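Local coordinates for avidin-related protein 2 (Gallus gallus, PDB 1WBI), which binds biotin in a pocket at one end of its beta barrel, as a member of the avidin family that assembles as a tetramer, at residues A[14-19]-A[117-122]. Sequence-based numbering, arbitrary orientation.
With BTN (biotin), chain I.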
loop_
_atom_site.group_PDB
_atom_site.type_symbol
_atom_site.label_atom_id
_atom_site.label_comp_id
_atom_site.label_asym_id
_atom_site.label_seq_id
_atom_site.Cartn_x
_atom_site.Cartn_y
_atom_site.Cartn_z
ATOM N N ASP A 14 -8.484 4.075 -20.867
ATOM C CA ASP A 14 -7.053 3.951 -20.996
ATOM C C ASP A 14 -6.437 4.233 -19.639
ATOM O O ASP A 14 -6.974 5.060 -18.926
ATOM C CB ASP A 14 -6.487 5.110 -21.905
ATOM C CG ASP A 14 -6.868 4.993 -23.375
ATOM O OD1 ASP A 14 -6.638 3.924 -23.959
ATOM O OD2 ASP A 14 -7.417 5.977 -23.916
ATOM N N ASN A 15 -5.291 3.659 -19.282
ATOM C CA ASN A 15 -4.530 4.178 -18.142
ATOM C C ASN A 15 -3.138 4.596 -18.474
ATOM O O ASN A 15 -2.684 4.434 -19.647
ATOM C CB ASN A 15 -4.587 3.233 -16.911
ATOM C CG ASN A 15 -3.678 2.006 -17.005
ATOM O OD1 ASN A 15 -2.736 1.936 -17.803
ATOM N ND2 ASN A 15 -3.968 1.030 -16.160
ATOM N N ASP A 16 -2.452 5.134 -17.463
ATOM C CA ASP A 16 -1.132 5.741 -17.654
ATOM C C ASP A 16 0.004 4.735 -17.880
ATOM O O ASP A 16 1.136 5.162 -18.113
ATOM C CB ASP A 16 -0.797 6.629 -16.466
ATOM C CG ASP A 16 -0.854 5.864 -15.162
ATOM O OD1 ASP A 16 -1.969 5.399 -14.794
ATOM O OD2 ASP A 16 0.211 5.723 -14.533
ATOM N N LEU A 17 -0.254 3.441 -17.808
ATOM C CA LEU A 17 0.733 2.452 -18.232
ATOM C C LEU A 17 0.446 1.931 -19.626
ATOM O O LEU A 17 1.141 1.041 -20.094
ATOM C CB LEU A 17 0.778 1.271 -17.264
ATOM C CG LEU A 17 1.344 1.595 -15.894
ATOM C CD1 LEU A 17 1.125 0.446 -14.949
ATOM C CD2 LEU A 17 2.855 1.946 -15.921
ATOM N N GLY A 18 -0.543 2.484 -20.328
ATOM C CA GLY A 18 -0.939 1.971 -21.633
ATOM C C GLY A 18 -1.954 0.848 -21.638
ATOM O O GLY A 18 -2.325 0.328 -22.678
ATOM N N SER A 19 -2.444 0.448 -20.461
ATOM C CA SER A 19 -3.436 -0.557 -20.396
ATOM C C SER A 19 -4.814 -0.023 -20.810
ATOM O O SER A 19 -5.029 1.188 -20.874
ATOM C CB SER A 19 -3.511 -1.160 -18.986
ATOM O OG SER A 19 -2.282 -1.695 -18.594
ATOM N N GLY A 117 0.617 -0.064 -6.182
ATOM C CA GLY A 117 0.842 1.077 -7.064
ATOM C C GLY A 117 -0.430 1.845 -7.339
ATOM O O GLY A 117 -1.416 1.787 -6.580
ATOM N N ASN A 118 -0.393 2.635 -8.380
ATOM C CA ASN A 118 -1.435 3.579 -8.720
ATOM C C ASN A 118 -1.679 3.581 -10.206
ATOM O O ASN A 118 -0.809 3.214 -11.010
ATOM C CB ASN A 118 -1.016 4.985 -8.272
ATOM C CG ASN A 118 0.358 5.385 -8.785
ATOM O OD1 ASN A 118 1.385 5.077 -8.190
ATOM N ND2 ASN A 118 0.364 6.087 -9.889
ATOM N N ASN A 119 -2.842 4.065 -10.605
ATOM C CA ASN A 119 -3.131 4.278 -12.012
ATOM C C ASN A 119 -4.215 5.314 -12.136
ATOM O O ASN A 119 -5.206 5.291 -11.388
ATOM C CB ASN A 119 -3.621 3.026 -12.719
ATOM C CG ASN A 119 -2.518 2.107 -13.234
ATOM O OD1 ASN A 119 -2.566 0.945 -12.955
ATOM N ND2 ASN A 119 -1.625 2.604 -14.107
ATOM N N ASP A 120 -4.074 6.190 -13.101
ATOM C CA ASP A 120 -5.154 7.102 -13.484
ATOM C C ASP A 120 -5.739 6.627 -14.814
ATOM O O ASP A 120 -4.975 6.311 -15.765
ATOM C CB ASP A 120 -4.643 8.504 -13.679
ATOM C CG ASP A 120 -4.167 9.155 -12.372
ATOM O OD1 ASP A 120 -4.364 8.627 -11.280
ATOM O OD2 ASP A 120 -3.676 10.288 -12.486
ATOM N N PHE A 121 -7.054 6.551 -14.908
ATOM C CA PHE A 121 -7.742 6.146 -16.136
ATOM C C PHE A 121 -8.539 7.311 -16.689
ATOM O O PHE A 121 -9.144 8.076 -15.918
ATOM C CB PHE A 121 -8.726 5.008 -15.909
ATOM C CG PHE A 121 -8.112 3.684 -15.452
ATOM C CD1 PHE A 121 -8.032 2.610 -16.326
ATOM C CD2 PHE A 121 -7.655 3.512 -14.154
ATOM C CE1 PHE A 121 -7.553 1.383 -15.910
ATOM C CE2 PHE A 121 -7.162 2.322 -13.735
ATOM C CZ PHE A 121 -7.092 1.228 -14.614
ATOM N N THR A 122 -8.595 7.394 -18.007
ATOM C CA THR A 122 -9.455 8.356 -18.719
ATOM C C THR A 122 -10.241 7.599 -19.770
ATOM O O THR A 122 -9.856 6.497 -20.203
ATOM C CB THR A 122 -8.650 9.467 -19.377
ATOM O OG1 THR A 122 -7.601 8.882 -20.149
ATOM C CG2 THR A 122 -8.043 10.396 -18.317
HETATM C C11 BTN I . 0.966 -10.412 -14.319
HETATM O O11 BTN I . 1.110 -11.659 -14.127
HETATM O O12 BTN I . 1.988 -9.672 -14.296
HETATM C C10 BTN I . -0.424 -9.919 -14.555
HETATM C C9 BTN I . -0.499 -8.496 -15.048
HETATM C C8 BTN I . -0.348 -7.456 -13.916
HETATM C C7 BTN I . -0.533 -6.043 -14.486
HETATM C C2 BTN I . -0.521 -4.888 -13.435
HETATM S S1 BTN I . -1.986 -4.754 -12.498
HETATM C C6 BTN I . -1.403 -3.179 -11.844
HETATM C C5 BTN I . -0.730 -2.470 -13.009
HETATM N N1 BTN I . -1.674 -1.686 -13.745
HETATM C C3 BTN I . -1.777 -2.167 -14.985
HETATM O O3 BTN I . -2.581 -1.622 -15.901
HETATM N N2 BTN I . -1.061 -3.227 -15.171
HETATM C C4 BTN I . -0.252 -3.510 -14.021
HETATM O O HOH W 1 -8.190 8.352 -22.780
HETATM O O HOH W 2 1.164 3.761 -12.757
#
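Asp16 OD1, in the conformer given, takes two bonds across the contact: Asn119 ND2 donates at 2.9 Å and nearly straight (169°), and the backbone N of Asp120 at 2.8 Å. The donors arrive from opposite faces of the carboxylate, each well out of its plane. In this conformer OD2 reaches Asn118 O through a water. The hold on ND2 probably helps set the turn of the Asn119 amide, whose OD1 accepts from biotin N1 at 2.9 Å, making Asp16 a likely second-shell residue. Asn15 ND2 and Ser19 OG both donate to the ureido oxygen O3 of biotin, a carbonyl also bound by Tyr36. Asn15 OD1 accepts from Leu17 N, forming an Asx turn, and from Ser19 N on the opposite face of its amide, so the side chain is gripped at both ends. Here the first and last strands of the avidin barrel, 11-15 and 114-123, meet antiparallel and close the sheet, Asp14 and Thr122 forming a hydrogen-bonded pair (Asp14 N to Thr122 O 2.9 Å). A water links Asp14 OD2 to Thr122 OG1, while Asp14 OD1 is hydrogen-bonded to Gln124. Asn15 CG, tucked between its own backbone N and carbonyl carbon (chi1 77°), lays the amide over that of Asn119, planes 13° apart; CB sits 3.6 Å from the Phe121 ring centroid, over one face. With an alanine at Asn15, biotin O3 would probably lose one donor, and Leu17 N and Ser19 N their shared side-chain acceptor. Leu17 CD1 packs on Asn119 ND2 at 3.6 Å and borders biotin, its side chain also touching Trp111 of a neighbouring subunit.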